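Local coordinates for succinyl-CoA ligase (ADP-forming) subunit alpha (Methanosaeta concilii, PDB 6HXI), which binds coenzyme A and joins a CoA-ligase region to a helical citrate synthase-type C-terminal domain within an eight-chain assembly, at residues 473-478 with 523-528; 241-246 with 295-300; 27-32 with 63-68; 375-380 with 385-390; 441-446 with 575-580. All blocks are in the same frame, centred on the assembly; numbering follows the deposited sequence.

Contact 1 (473-478 with 523-528); sequences QFVGEM and LQVEEL
Val-525 is the shared partner of this helix pair, touched by both Phe-474 and Val-475. The aliphatic packing comes first. CG2 of Val-475, the branch beside its backbone N, reaches CG1 of Val-525 at 3.7 Å, the two valines sliding past each other in opposite directions. The same CG2 also lies 4.1 Å from CD1 of Leu-528, so a single methyl bridges Val-525 and Leu-528, about a turn apart on the same face of the second helix. The aromatic part is an edge contact: with its CG anti to the backbone N (chi1 171°), Phe-474 turns the rim of its ring across Val-525, and CD2 approaches CG2 of that valine at 3.7 Å, close to the ring plane. No hydrogen bond spans the contact; the axes of the two segments cross at -59°, 10.1 Å apart at their closest. Coenzyme A lies about 6 Å from the side chain of Val-475. Both helices belong to the citrate synthase-type region. Helix 453-466 packs beside the pair, its Phe-461 making an edge-to-face contact with the ring of Phe-474 and also touching Val-525, while Lys-228 of a citrate lyase chain packs on Leu-528.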
# COMPACT_ATOMS: atom_id res chain seq x y z
N GLN B 473 -20.12 -36.99 0.42
CA GLN B 473 -19.21 -37.06 -0.73
C GLN B 473 -18.27 -35.89 -0.78
O GLN B 473 -17.10 -36.07 -1.12
CB GLN B 473 -19.99 -37.20 -2.06
CG GLN B 473 -20.69 -38.55 -2.21
CD GLN B 473 -21.38 -38.68 -3.55
OE1 GLN B 473 -22.38 -38.00 -3.83
NE2 GLN B 473 -20.87 -39.57 -4.39
N PHE B 474 -18.76 -34.67 -0.43
CA PHE B 474 -17.95 -33.45 -0.39
C PHE B 474 -16.92 -33.57 0.72
O PHE B 474 -15.73 -33.35 0.48
CB PHE B 474 -18.84 -32.20 -0.19
CG PHE B 474 -18.13 -30.89 0.08
CD1 PHE B 474 -17.08 -30.45 -0.74
CD2 PHE B 474 -18.56 -30.05 1.11
CE1 PHE B 474 -16.49 -29.20 -0.54
CE2 PHE B 474 -17.95 -28.81 1.31
CZ PHE B 474 -16.93 -28.39 0.48
N VAL B 475 -17.37 -33.96 1.94
CA VAL B 475 -16.50 -34.17 3.10
C VAL B 475 -15.42 -35.20 2.73
O VAL B 475 -14.24 -34.91 2.88
CB VAL B 475 -17.32 -34.51 4.39
CG1 VAL B 475 -16.42 -34.95 5.55
CG2 VAL B 475 -18.19 -33.33 4.80
N GLY B 476 -15.84 -36.32 2.13
CA GLY B 476 -14.96 -37.39 1.66
C GLY B 476 -13.95 -36.96 0.60
O GLY B 476 -12.76 -37.25 0.74
N GLU B 477 -14.40 -36.26 -0.46
CA GLU B 477 -13.55 -35.76 -1.55
C GLU B 477 -12.42 -34.84 -1.03
O GLU B 477 -11.26 -34.98 -1.42
CB GLU B 477 -14.41 -35.03 -2.61
CG GLU B 477 -13.60 -34.36 -3.72
CD GLU B 477 -14.30 -33.28 -4.52
OE1 GLU B 477 -13.84 -32.11 -4.45
OE2 GLU B 477 -15.25 -33.60 -5.26
N MET B 478 -12.78 -33.88 -0.15
CA MET B 478 -11.85 -32.91 0.43
C MET B 478 -10.78 -33.58 1.28
O MET B 478 -9.62 -33.17 1.24
CB MET B 478 -12.60 -31.84 1.21
CG MET B 478 -13.46 -30.96 0.34
SD MET B 478 -12.53 -29.91 -0.82
CE MET B 478 -12.05 -28.57 0.26
N LEU B 523 -24.95 -26.72 6.74
CA LEU B 523 -25.29 -27.27 8.04
C LEU B 523 -25.29 -28.81 8.01
O LEU B 523 -25.03 -29.39 9.05
CB LEU B 523 -26.63 -26.72 8.62
CG LEU B 523 -26.70 -25.19 8.91
CD1 LEU B 523 -28.09 -24.77 9.26
CD2 LEU B 523 -25.74 -24.78 10.01
N GLN B 524 -25.58 -29.46 6.86
CA GLN B 524 -25.50 -30.92 6.69
C GLN B 524 -24.03 -31.33 6.70
O GLN B 524 -23.70 -32.34 7.30
CB GLN B 524 -26.16 -31.39 5.37
CG GLN B 524 -27.68 -31.45 5.40
CD GLN B 524 -28.24 -31.90 4.06
OE1 GLN B 524 -28.33 -31.14 3.08
NE2 GLN B 524 -28.64 -33.17 3.98
N VAL B 525 -23.14 -30.55 6.00
CA VAL B 525 -21.67 -30.76 5.97
C VAL B 525 -21.10 -30.63 7.41
O VAL B 525 -20.27 -31.46 7.82
CB VAL B 525 -20.94 -29.80 4.99
CG1 VAL B 525 -19.43 -29.89 5.17
CG2 VAL B 525 -21.34 -30.06 3.54
N GLU B 526 -21.56 -29.58 8.16
CA GLU B 526 -21.16 -29.30 9.54
C GLU B 526 -21.51 -30.45 10.51
O GLU B 526 -20.73 -30.74 11.42
CB GLU B 526 -21.76 -27.98 10.00
CG GLU B 526 -21.21 -27.44 11.31
CD GLU B 526 -22.15 -26.47 12.02
OE1 GLU B 526 -23.38 -26.66 11.92
OE2 GLU B 526 -21.64 -25.52 12.66
N GLU B 527 -22.66 -31.13 10.31
CA GLU B 527 -23.07 -32.26 11.15
C GLU B 527 -22.08 -33.38 11.00
O GLU B 527 -21.70 -33.98 12.00
CB GLU B 527 -24.48 -32.75 10.81
CG GLU B 527 -25.57 -31.86 11.38
CD GLU B 527 -26.96 -32.40 11.17
OE1 GLU B 527 -27.60 -32.04 10.15
OE2 GLU B 527 -27.43 -33.17 12.03
N LEU B 528 -21.58 -33.58 9.77
CA LEU B 528 -20.54 -34.58 9.47
C LEU B 528 -19.16 -34.22 10.07
O LEU B 528 -18.50 -35.11 10.61
CB LEU B 528 -20.45 -34.80 7.96
CG LEU B 528 -21.69 -35.44 7.34
CD1 LEU B 528 -21.69 -35.24 5.89
CD2 LEU B 528 -21.75 -36.94 7.66

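Contact 2 (241-246 with 295-300)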
# COMPACT_ATOMS: atom_id res chain seq x y z
N MET B 241 -10.75 68.50 -21.53
CA MET B 241 -9.29 68.67 -21.45
C MET B 241 -8.76 68.64 -22.88
O MET B 241 -7.86 69.41 -23.22
CB MET B 241 -8.62 67.56 -20.62
CG MET B 241 -8.89 67.64 -19.13
SD MET B 241 -8.53 66.09 -18.25
CE MET B 241 -6.71 66.13 -18.28
N ILE B 242 -9.37 67.78 -23.73
CA ILE B 242 -9.03 67.58 -25.14
C ILE B 242 -9.41 68.80 -25.94
O ILE B 242 -8.56 69.32 -26.66
CB ILE B 242 -9.64 66.27 -25.72
CG1 ILE B 242 -9.25 65.02 -24.87
CG2 ILE B 242 -9.26 66.07 -27.20
CD1 ILE B 242 -10.29 63.94 -24.84
N ILE B 243 -10.66 69.26 -25.80
CA ILE B 243 -11.21 70.44 -26.49
C ILE B 243 -10.37 71.69 -26.17
O ILE B 243 -10.09 72.48 -27.08
CB ILE B 243 -12.72 70.58 -26.14
CG1 ILE B 243 -13.54 69.41 -26.76
CG2 ILE B 243 -13.31 71.95 -26.53
CD1 ILE B 243 -14.79 68.99 -25.94
N GLN B 244 -9.91 71.83 -24.91
CA GLN B 244 -9.07 72.96 -24.50
C GLN B 244 -7.68 72.85 -25.12
O GLN B 244 -7.12 73.86 -25.54
CB GLN B 244 -8.97 73.09 -22.97
CG GLN B 244 -8.47 74.47 -22.54
CD GLN B 244 -8.94 74.87 -21.16
OE1 GLN B 244 -8.53 74.29 -20.14
NE2 GLN B 244 -9.78 75.89 -21.11
N ALA B 245 -7.14 71.61 -25.21
CA ALA B 245 -5.83 71.36 -25.83
C ALA B 245 -5.89 71.58 -27.34
O ALA B 245 -4.93 72.08 -27.92
CB ALA B 245 -5.37 69.96 -25.50
N LEU B 246 -7.03 71.24 -27.95
CA LEU B 246 -7.35 71.41 -29.37
C LEU B 246 -7.45 72.92 -29.67
O LEU B 246 -6.97 73.38 -30.72
CB LEU B 246 -8.71 70.72 -29.61
CG LEU B 246 -8.98 69.96 -30.91
CD1 LEU B 246 -7.87 69.01 -31.26
CD2 LEU B 246 -10.25 69.16 -30.79
N ARG B 295 -16.92 69.84 -32.09
CA ARG B 295 -17.11 70.36 -33.45
C ARG B 295 -16.49 71.76 -33.56
O ARG B 295 -15.68 71.99 -34.46
CB ARG B 295 -18.61 70.41 -33.80
CG ARG B 295 -19.04 69.43 -34.87
CD ARG B 295 -20.55 69.43 -35.07
NE ARG B 295 -21.25 68.66 -34.03
CZ ARG B 295 -21.68 67.40 -34.18
NH1 ARG B 295 -21.49 66.76 -35.33
NH2 ARG B 295 -22.31 66.79 -33.18
N GLN B 296 -16.82 72.65 -32.60
CA GLN B 296 -16.36 74.04 -32.47
C GLN B 296 -14.84 74.19 -32.25
O GLN B 296 -14.29 75.24 -32.55
CB GLN B 296 -17.13 74.76 -31.35
CG GLN B 296 -18.59 75.06 -31.70
CD GLN B 296 -19.41 75.43 -30.49
OE1 GLN B 296 -19.16 76.44 -29.82
NE2 GLN B 296 -20.42 74.63 -30.20
N ALA B 297 -14.19 73.14 -31.70
CA ALA B 297 -12.74 73.13 -31.44
C ALA B 297 -11.89 72.73 -32.67
O ALA B 297 -10.67 72.89 -32.65
CB ALA B 297 -12.42 72.23 -30.26
N GLY B 298 -12.54 72.23 -33.72
CA GLY B 298 -11.85 71.83 -34.94
C GLY B 298 -11.65 70.34 -35.12
O GLY B 298 -10.92 69.93 -36.03
N ALA B 299 -12.28 69.51 -34.27
CA ALA B 299 -12.20 68.05 -34.40
C ALA B 299 -13.16 67.59 -35.52
O ALA B 299 -14.08 68.32 -35.89
CB ALA B 299 -12.59 67.39 -33.08
N TYR B 300 -12.94 66.37 -36.05
CA TYR B 300 -13.79 65.77 -37.06
C TYR B 300 -14.84 64.95 -36.30
O TYR B 300 -14.52 63.92 -35.69
CB TYR B 300 -12.95 64.92 -38.03
CG TYR B 300 -11.98 65.76 -38.84
CD1 TYR B 300 -10.74 66.12 -38.32
CD2 TYR B 300 -12.32 66.21 -40.11
CE1 TYR B 300 -9.86 66.93 -39.05
CE2 TYR B 300 -11.43 66.98 -40.86
CZ TYR B 300 -10.21 67.35 -40.32
OH TYR B 300 -9.33 68.12 -41.05
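Ile-243 begins the contact from helix 239-247, placing its CG2 methyl 3.8 Å from CB of Ala-297. With CG1 anti to the carbonyl carbon (chi1 -67°), it is the CG2 branch that faces Ala-297. One turn later Leu-246 supplies the larger share. Its CD2 methyl touches two alanines, 3.8 Å from CB of Ala-297 and 3.7 Å from CB of Ala-299, while its CG lies 3.8 Å from the carbonyl O of Ala-297. The alanines flank Gly-298, which ends helix 287-297 in a Schellman motif; its positive phi turns the chain so that both methyls meet the same leucine. Beyond the turn, Tyr-300 forms backbone hydrogen bonds to Leu-255 and Ala-257 of strand 255-260. Helix 239-247 is itself the connection between parallel strands 227-233 and 255-260, a beta-alpha-beta crossover of the CoA-ligase region. Phe-294 and Ile-251 extend the apolar surroundings. With methyl groups meeting methyl groups and no hydrogen bond across, the contact depends on shape and exclusion of water rather than on directional bonding.

Contact 3 (27-32 with 63-68)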
# COMPACT_ATOMS: atom_id res chain seq x y z
N ARG B 27 -3.44 34.64 -24.19
CA ARG B 27 -3.79 35.65 -25.20
C ARG B 27 -2.60 36.55 -25.49
O ARG B 27 -2.30 36.81 -26.66
CB ARG B 27 -5.01 36.49 -24.75
CG ARG B 27 -6.30 35.69 -24.80
CD ARG B 27 -7.51 36.57 -24.88
NE ARG B 27 -8.67 35.78 -25.26
CZ ARG B 27 -9.61 35.40 -24.42
NH1 ARG B 27 -10.64 34.69 -24.84
NH2 ARG B 27 -9.52 35.70 -23.13
N MET B 28 -1.90 37.00 -24.42
CA MET B 28 -0.72 37.85 -24.58
C MET B 28 0.38 37.12 -25.38
O MET B 28 0.87 37.66 -26.37
CB MET B 28 -0.19 38.33 -23.21
CG MET B 28 -1.07 39.40 -22.61
SD MET B 28 -0.55 39.94 -20.97
CE MET B 28 0.90 40.88 -21.37
N LEU B 29 0.68 35.87 -25.00
CA LEU B 29 1.69 35.05 -25.67
C LEU B 29 1.33 34.78 -27.13
O LEU B 29 2.22 34.83 -27.99
CB LEU B 29 1.91 33.73 -24.92
CG LEU B 29 2.51 33.86 -23.54
CD1 LEU B 29 2.42 32.54 -22.78
CD2 LEU B 29 3.95 34.34 -23.62
N ASP B 30 0.04 34.54 -27.40
CA ASP B 30 -0.44 34.27 -28.75
C ASP B 30 -0.22 35.49 -29.66
O ASP B 30 0.16 35.32 -30.82
CB ASP B 30 -1.93 33.87 -28.71
CG ASP B 30 -2.20 32.41 -28.40
OD1 ASP B 30 -1.23 31.63 -28.27
OD2 ASP B 30 -3.39 32.02 -28.32
N PHE B 31 -0.42 36.69 -29.13
CA PHE B 31 -0.22 37.95 -29.85
C PHE B 31 1.27 38.14 -30.16
O PHE B 31 1.62 38.44 -31.29
CB PHE B 31 -0.77 39.13 -29.05
CG PHE B 31 -0.75 40.44 -29.80
CD1 PHE B 31 -1.52 40.62 -30.95
CD2 PHE B 31 0.03 41.51 -29.36
CE1 PHE B 31 -1.51 41.84 -31.64
CE2 PHE B 31 0.04 42.73 -30.06
CZ PHE B 31 -0.74 42.89 -31.19
N ASP B 32 2.14 37.89 -29.17
CA ASP B 32 3.58 37.98 -29.32
C ASP B 32 4.03 37.04 -30.44
O ASP B 32 4.79 37.46 -31.31
CB ASP B 32 4.29 37.62 -28.00
CG ASP B 32 3.88 38.44 -26.79
OD1 ASP B 32 3.47 39.61 -26.97
OD2 ASP B 32 3.99 37.91 -25.67
N ILE B 63 6.11 26.52 -23.36
CA ILE B 63 7.16 27.25 -22.64
C ILE B 63 6.85 27.35 -21.16
O ILE B 63 5.70 27.16 -20.77
CB ILE B 63 7.48 28.65 -23.28
CG1 ILE B 63 6.28 29.62 -23.23
CG2 ILE B 63 8.05 28.51 -24.71
CD1 ILE B 63 6.67 31.09 -23.15
N ILE B 64 7.84 27.68 -20.34
CA ILE B 64 7.66 27.81 -18.89
C ILE B 64 7.80 29.26 -18.47
O ILE B 64 8.78 29.91 -18.79
CB ILE B 64 8.62 26.85 -18.09
CG1 ILE B 64 8.41 25.34 -18.43
CG2 ILE B 64 8.60 27.07 -16.58
CD1 ILE B 64 7.00 24.81 -18.49
N LEU B 65 6.84 29.76 -17.71
CA LEU B 65 6.93 31.10 -17.13
C LEU B 65 7.09 30.97 -15.63
O LEU B 65 6.39 30.16 -15.02
CB LEU B 65 5.70 31.97 -17.45
CG LEU B 65 5.49 32.31 -18.93
CD1 LEU B 65 4.26 33.14 -19.10
CD2 LEU B 65 6.73 33.00 -19.53
N PRO B 66 8.02 31.75 -15.03
CA PRO B 66 8.16 31.73 -13.56
C PRO B 66 6.98 32.43 -12.88
O PRO B 66 6.33 33.28 -13.48
CB PRO B 66 9.49 32.43 -13.31
CG PRO B 66 9.67 33.30 -14.50
CD PRO B 66 8.93 32.74 -15.65
N MET B 67 6.68 32.03 -11.65
CA MET B 67 5.52 32.51 -10.92
C MET B 67 5.91 32.85 -9.49
O MET B 67 6.46 32.00 -8.79
CB MET B 67 4.42 31.45 -11.06
CG MET B 67 3.07 31.89 -10.59
SD MET B 67 1.83 30.68 -11.13
CE MET B 67 2.12 29.34 -10.02
N TYR B 68 5.73 34.14 -9.11
CA TYR B 68 6.12 34.73 -7.81
C TYR B 68 4.95 35.06 -6.94
O TYR B 68 3.92 35.45 -7.45
CB TYR B 68 6.99 35.99 -8.04
CG TYR B 68 8.33 35.65 -8.66
CD1 TYR B 68 8.47 35.52 -10.04
CD2 TYR B 68 9.45 35.40 -7.87
CE1 TYR B 68 9.69 35.17 -10.62
CE2 TYR B 68 10.68 35.06 -8.44
CZ TYR B 68 10.78 34.93 -9.82
OH TYR B 68 11.98 34.60 -10.38
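Leu-29, on helix 22-34, divides its two methyls between Ile-63 and Leu-65 of strand 61-68 and gives up more surface than either partner. Its CD1 meets CD1 of Leu-65 at 4.2 Å, the two side chains reaching toward each other tip to tip. In both leucines CG stands anti to the carbonyl carbon, which carries the branched ends toward each other across the helix-strand interface. The other methyl, CD2, lies 4.3 Å from CD1 of Ile-63. There the chi1 of 64° sets the CG1 branch between the backbone N and carbonyl carbon, and CD1 extends from it to the leucine. Ile-63 and Leu-65 are two positions apart in an extended strand and so present the same face to the helix. Helix 22-34 links parallel strands 15-18 and 42-46 in a beta-alpha-beta crossover, as in a Rossmann-like nucleotide-binding domain, and strand 61-68 is the next neighbour of 42-46. Ile-42 and Pro-40 add to this apolar layer, while Asp-30, from the same helix, forms a salt bridge with Arg-350 of a second subunit. Methyl-to-methyl contacts without any polar bond imply plain van der Waals packing of aliphatic groups, with little directional preference.

Contact 4 (375-380 with 385-390); sequences SDVLDR and GGVIGL
Val-377 carries the whole first side of this contact, giving one methyl to Val-387 and the other to Leu-390. Here the packing is tight. CG1 of Val-377 approaches CG2 of Val-387 at 3.6 Å, the two side chains crossing at about a right angle. CG2 of Val-377 meets CD1 of Leu-390 at 3.7 Å, and these two reach toward each other tip to tip. The division of labour follows from the torsion: at chi1 173°, CG1 is anti to the backbone N and CG2 beside it, so the methyls splay toward residues nearly one turn apart on the second helix. All three side chains are buried. Met-382, in the short connection between helices 374-379 and 383-393, touches both Val-377 and Leu-390, and Tyr-369 packs on Val-387 and Leu-390.

The remainder of the first segment is much looser. Asp-379 and Arg-380 are exposed and take no part; Arg-380 is poorly ordered, although its NH1 is paired with Glu-396 in a salt bridge. Leu-378 instead packs on Gln-410 of a third subunit, and Ala-413 of that same third subunit lies against Val-387. On the other helix Gly-385 and Gly-386 add no side chain to the interface, and the amide of Gly-385 is bound by Glu-406. The pair thus consists of two consecutive helices, 374-379 and 383-393, joined by a short connection and meeting through three aliphatic side chains; with no hydrogen bond between the two segments, the contact rests on apolar packing.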
# COMPACT_ATOMS: atom_id res chain seq x y z
N SER B 375 -29.30 12.16 -3.69
CA SER B 375 -30.38 12.66 -2.83
C SER B 375 -31.48 11.64 -2.71
O SER B 375 -32.01 11.50 -1.62
CB SER B 375 -30.93 14.00 -3.34
OG SER B 375 -31.49 13.89 -4.64
N ASP B 376 -31.77 10.85 -3.78
CA ASP B 376 -32.74 9.75 -3.73
C ASP B 376 -32.23 8.57 -2.89
O ASP B 376 -33.02 7.95 -2.19
CB ASP B 376 -33.13 9.31 -5.15
CG ASP B 376 -34.00 10.31 -5.91
OD1 ASP B 376 -34.54 11.26 -5.27
OD2 ASP B 376 -34.15 10.14 -7.13
N VAL B 377 -30.92 8.26 -2.93
CA VAL B 377 -30.30 7.19 -2.14
C VAL B 377 -30.49 7.48 -0.63
O VAL B 377 -30.95 6.62 0.14
CB VAL B 377 -28.81 7.04 -2.53
CG1 VAL B 377 -28.11 6.05 -1.62
CG2 VAL B 377 -28.66 6.63 -3.99
N LEU B 378 -30.22 8.74 -0.26
CA LEU B 378 -30.31 9.20 1.13
C LEU B 378 -31.71 9.50 1.58
O LEU B 378 -32.06 9.13 2.71
CB LEU B 378 -29.39 10.40 1.34
CG LEU B 378 -27.92 10.14 1.03
CD1 LEU B 378 -27.21 11.43 0.88
CD2 LEU B 378 -27.32 9.35 2.11
N ASP B 379 -32.57 10.09 0.69
CA ASP B 379 -33.96 10.30 1.09
C ASP B 379 -34.67 8.98 1.32
O ASP B 379 -35.54 8.92 2.18
CB ASP B 379 -34.75 11.15 0.06
CG ASP B 379 -34.36 12.61 -0.04
OD1 ASP B 379 -33.57 13.08 0.83
OD2 ASP B 379 -34.79 13.27 -1.02
N ARG B 380 -34.25 7.89 0.61
CA ARG B 380 -34.87 6.58 0.75
C ARG B 380 -34.25 5.74 1.84
O ARG B 380 -34.68 4.60 2.05
CB ARG B 380 -34.93 5.83 -0.58
CG ARG B 380 -36.04 6.39 -1.50
CD ARG B 380 -35.72 6.22 -2.98
NE ARG B 380 -35.87 4.84 -3.45
CZ ARG B 380 -36.85 4.43 -4.26
NH1 ARG B 380 -36.91 3.17 -4.65
NH2 ARG B 380 -37.77 5.29 -4.69
N GLY B 385 -25.44 -0.41 3.27
CA GLY B 385 -25.65 -1.66 2.55
C GLY B 385 -26.24 -1.42 1.18
O GLY B 385 -25.84 -2.07 0.23
N GLY B 386 -27.18 -0.46 1.08
CA GLY B 386 -27.82 -0.07 -0.16
C GLY B 386 -26.84 0.61 -1.10
O GLY B 386 -26.88 0.37 -2.29
N VAL B 387 -25.95 1.46 -0.56
CA VAL B 387 -24.92 2.15 -1.32
C VAL B 387 -23.91 1.12 -1.91
O VAL B 387 -23.54 1.22 -3.07
CB VAL B 387 -24.23 3.28 -0.50
CG1 VAL B 387 -22.93 3.73 -1.16
CG2 VAL B 387 -25.15 4.47 -0.31
N ILE B 388 -23.55 0.10 -1.15
CA ILE B 388 -22.68 -0.98 -1.62
C ILE B 388 -23.43 -1.78 -2.70
O ILE B 388 -22.84 -2.12 -3.70
CB ILE B 388 -22.23 -1.84 -0.40
CG1 ILE B 388 -21.21 -1.04 0.47
CG2 ILE B 388 -21.70 -3.20 -0.83
CD1 ILE B 388 -20.82 -1.64 1.85
N GLY B 389 -24.73 -2.03 -2.50
CA GLY B 389 -25.55 -2.71 -3.49
C GLY B 389 -25.48 -2.00 -4.83
O GLY B 389 -25.27 -2.64 -5.86
N LEU B 390 -25.57 -0.67 -4.81
CA LEU B 390 -25.51 0.12 -6.06
C LEU B 390 -24.13 0.16 -6.67
O LEU B 390 -23.96 -0.15 -7.86
CB LEU B 390 -25.99 1.56 -5.80
CG LEU B 390 -27.48 1.74 -5.43
CD1 LEU B 390 -27.72 3.18 -4.97
CD2 LEU B 390 -28.38 1.41 -6.62

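Contact 5 (441-446 with 575-580); sequences SGLLTI and LFALGR. With ACT (acetate ion), chain L.
The type I beta turn running from Leu-443 to Ile-446, at the end of helix 435-443, sets Leu-443 and Ile-446 against Phe-576 and Ala-577 of helix 571-594. Ile-446 does most of the touching. Its CG2 lies 4.0 Å from CD2 of Phe-576, and the isoleucine meets the ring at the edge, near its plane, the two side chains lying at a slant. CD1 of Ile-446 runs on to the next residue, 3.9 Å from CA of Ala-577. Leu-443 comes in from the other end of the turn, its CD2 lying 3.8 Å from the carbonyl O of Ala-577. The turn is closed by the bond from N of Ile-446 to O of Leu-443, and the O of Gly-442, just before it, accepts from both N and OG1 of Thr-445, the hydroxyl almost in line with the C=O bond (166°). These helices belong to the citrate synthase-type domain and lie at the centre of its oligomer: Leu-443 packs on Leu-443 of a third subunit, and Ser-441 is hydrogen-bonded to a second. Arg-580, bent at chi2 and chi3, brings one face of its guanidinium against Phe-576, whose CZ lies 3.7 Å above the guanidinium plane, offset toward the rim. NH2 of Arg-580 donates to OXT of an acetate ion, probably from the crystallisation liquor, in a nearly straight bond of 2.8 Å (167°), while NE is held by the O of Val-412.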
# COMPACT_ATOMS: atom_id res chain seq x y z
N SER B 441 -0.62 -0.71 5.13
CA SER B 441 0.35 -1.73 5.61
C SER B 441 -0.46 -2.95 6.16
O SER B 441 -0.09 -4.07 5.85
CB SER B 441 1.24 -1.18 6.72
OG SER B 441 2.32 -2.09 6.92
N GLY B 442 -1.54 -2.70 6.93
CA GLY B 442 -2.45 -3.71 7.48
C GLY B 442 -3.30 -4.38 6.42
O GLY B 442 -3.38 -5.61 6.35
N LEU B 443 -3.88 -3.60 5.53
CA LEU B 443 -4.76 -4.15 4.47
C LEU B 443 -4.07 -5.07 3.50
O LEU B 443 -4.70 -5.97 2.95
CB LEU B 443 -5.47 -3.01 3.70
CG LEU B 443 -6.53 -2.22 4.42
CD1 LEU B 443 -7.02 -1.11 3.56
CD2 LEU B 443 -7.73 -3.04 4.73
N LEU B 444 -2.76 -4.85 3.26
CA LEU B 444 -1.97 -5.62 2.33
C LEU B 444 -1.66 -7.04 2.84
O LEU B 444 -1.09 -7.82 2.10
CB LEU B 444 -0.69 -4.88 1.91
CG LEU B 444 -0.89 -3.68 0.95
CD1 LEU B 444 0.36 -2.87 0.89
CD2 LEU B 444 -1.36 -4.13 -0.49
N THR B 445 -2.16 -7.41 4.04
CA THR B 445 -2.00 -8.78 4.52
C THR B 445 -3.24 -9.60 4.10
O THR B 445 -3.22 -10.82 4.24
CB THR B 445 -1.83 -8.84 6.03
OG1 THR B 445 -3.05 -8.39 6.64
CG2 THR B 445 -0.66 -8.03 6.52
N ILE B 446 -4.30 -8.93 3.66
CA ILE B 446 -5.59 -9.57 3.33
C ILE B 446 -5.47 -10.32 2.04
O ILE B 446 -5.18 -9.74 0.97
CB ILE B 446 -6.79 -8.62 3.36
CG1 ILE B 446 -7.04 -8.02 4.74
CG2 ILE B 446 -8.08 -9.31 2.78
CD1 ILE B 446 -8.00 -6.78 4.68
N LEU B 575 -15.50 -6.81 0.89
CA LEU B 575 -16.40 -6.64 2.03
C LEU B 575 -15.62 -6.82 3.34
O LEU B 575 -15.72 -5.97 4.22
CB LEU B 575 -17.55 -7.65 1.95
CG LEU B 575 -18.74 -7.46 2.88
CD1 LEU B 575 -19.32 -6.04 2.76
CD2 LEU B 575 -19.81 -8.53 2.63
N PHE B 576 -14.76 -7.85 3.40
CA PHE B 576 -13.90 -8.06 4.55
C PHE B 576 -12.94 -6.87 4.76
O PHE B 576 -12.75 -6.42 5.88
CB PHE B 576 -13.11 -9.39 4.44
CG PHE B 576 -12.24 -9.69 5.64
CD1 PHE B 576 -12.80 -10.18 6.82
CD2 PHE B 576 -10.87 -9.44 5.60
CE1 PHE B 576 -11.99 -10.43 7.94
CE2 PHE B 576 -10.06 -9.67 6.74
CZ PHE B 576 -10.61 -10.22 7.88
N ALA B 577 -12.36 -6.38 3.68
CA ALA B 577 -11.43 -5.24 3.71
C ALA B 577 -12.05 -3.95 4.19
O ALA B 577 -11.48 -3.24 5.02
CB ALA B 577 -10.78 -5.05 2.34
N LEU B 578 -13.25 -3.69 3.74
CA LEU B 578 -14.01 -2.52 4.13
C LEU B 578 -14.37 -2.60 5.63
O LEU B 578 -14.15 -1.64 6.39
CB LEU B 578 -15.26 -2.43 3.23
CG LEU B 578 -16.23 -1.28 3.53
CD1 LEU B 578 -15.64 0.06 3.16
CD2 LEU B 578 -17.52 -1.49 2.84
N GLY B 579 -14.92 -3.73 6.07
CA GLY B 579 -15.25 -3.89 7.47
C GLY B 579 -14.03 -3.90 8.38
O GLY B 579 -14.00 -3.16 9.36
N ARG B 580 -13.01 -4.69 8.06
CA ARG B 580 -11.81 -4.78 8.92
C ARG B 580 -11.00 -3.45 8.93
O ARG B 580 -10.27 -3.22 9.88
CB ARG B 580 -10.97 -6.03 8.58
CG ARG B 580 -9.75 -6.30 9.49
CD ARG B 580 -10.11 -6.34 10.99
NE ARG B 580 -11.16 -7.34 11.18
CZ ARG B 580 -10.94 -8.63 11.39
NH1 ARG B 580 -11.96 -9.47 11.44
NH2 ARG B 580 -9.71 -9.07 11.59
C ACT L . -10.22 -12.78 11.38
O ACT L . -11.17 -13.17 12.14
OXT ACT L . -9.42 -11.86 11.67
CH3 ACT L . -10.02 -13.51 10.00

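Overall arrangement
Along the chain the order is contact 3, contact 2, contact 4, then contact 5, whose two segments bracket contact 1. Contact 3 joins a helix to a strand of the seven-stranded mixed sheet, and contact 2 lies among helices 239-247 and 287-297 flanking the six-stranded one, their centres about 41 Å apart. Contacts 1 and 5 lie in the helical citrate synthase-type region, centres about 30 Å apart. Contacts 1 and 2, centres about 109 Å apart on opposite sides of the chain's centre, reflect its elongated shape. Only contacts 4 and 5 touch, CD1 of Ile-388 lying 3.4 Å from CD2 of Leu-578. Both also meet a third subunit, so helices 383-393 and 571-594 help join neighbouring copies.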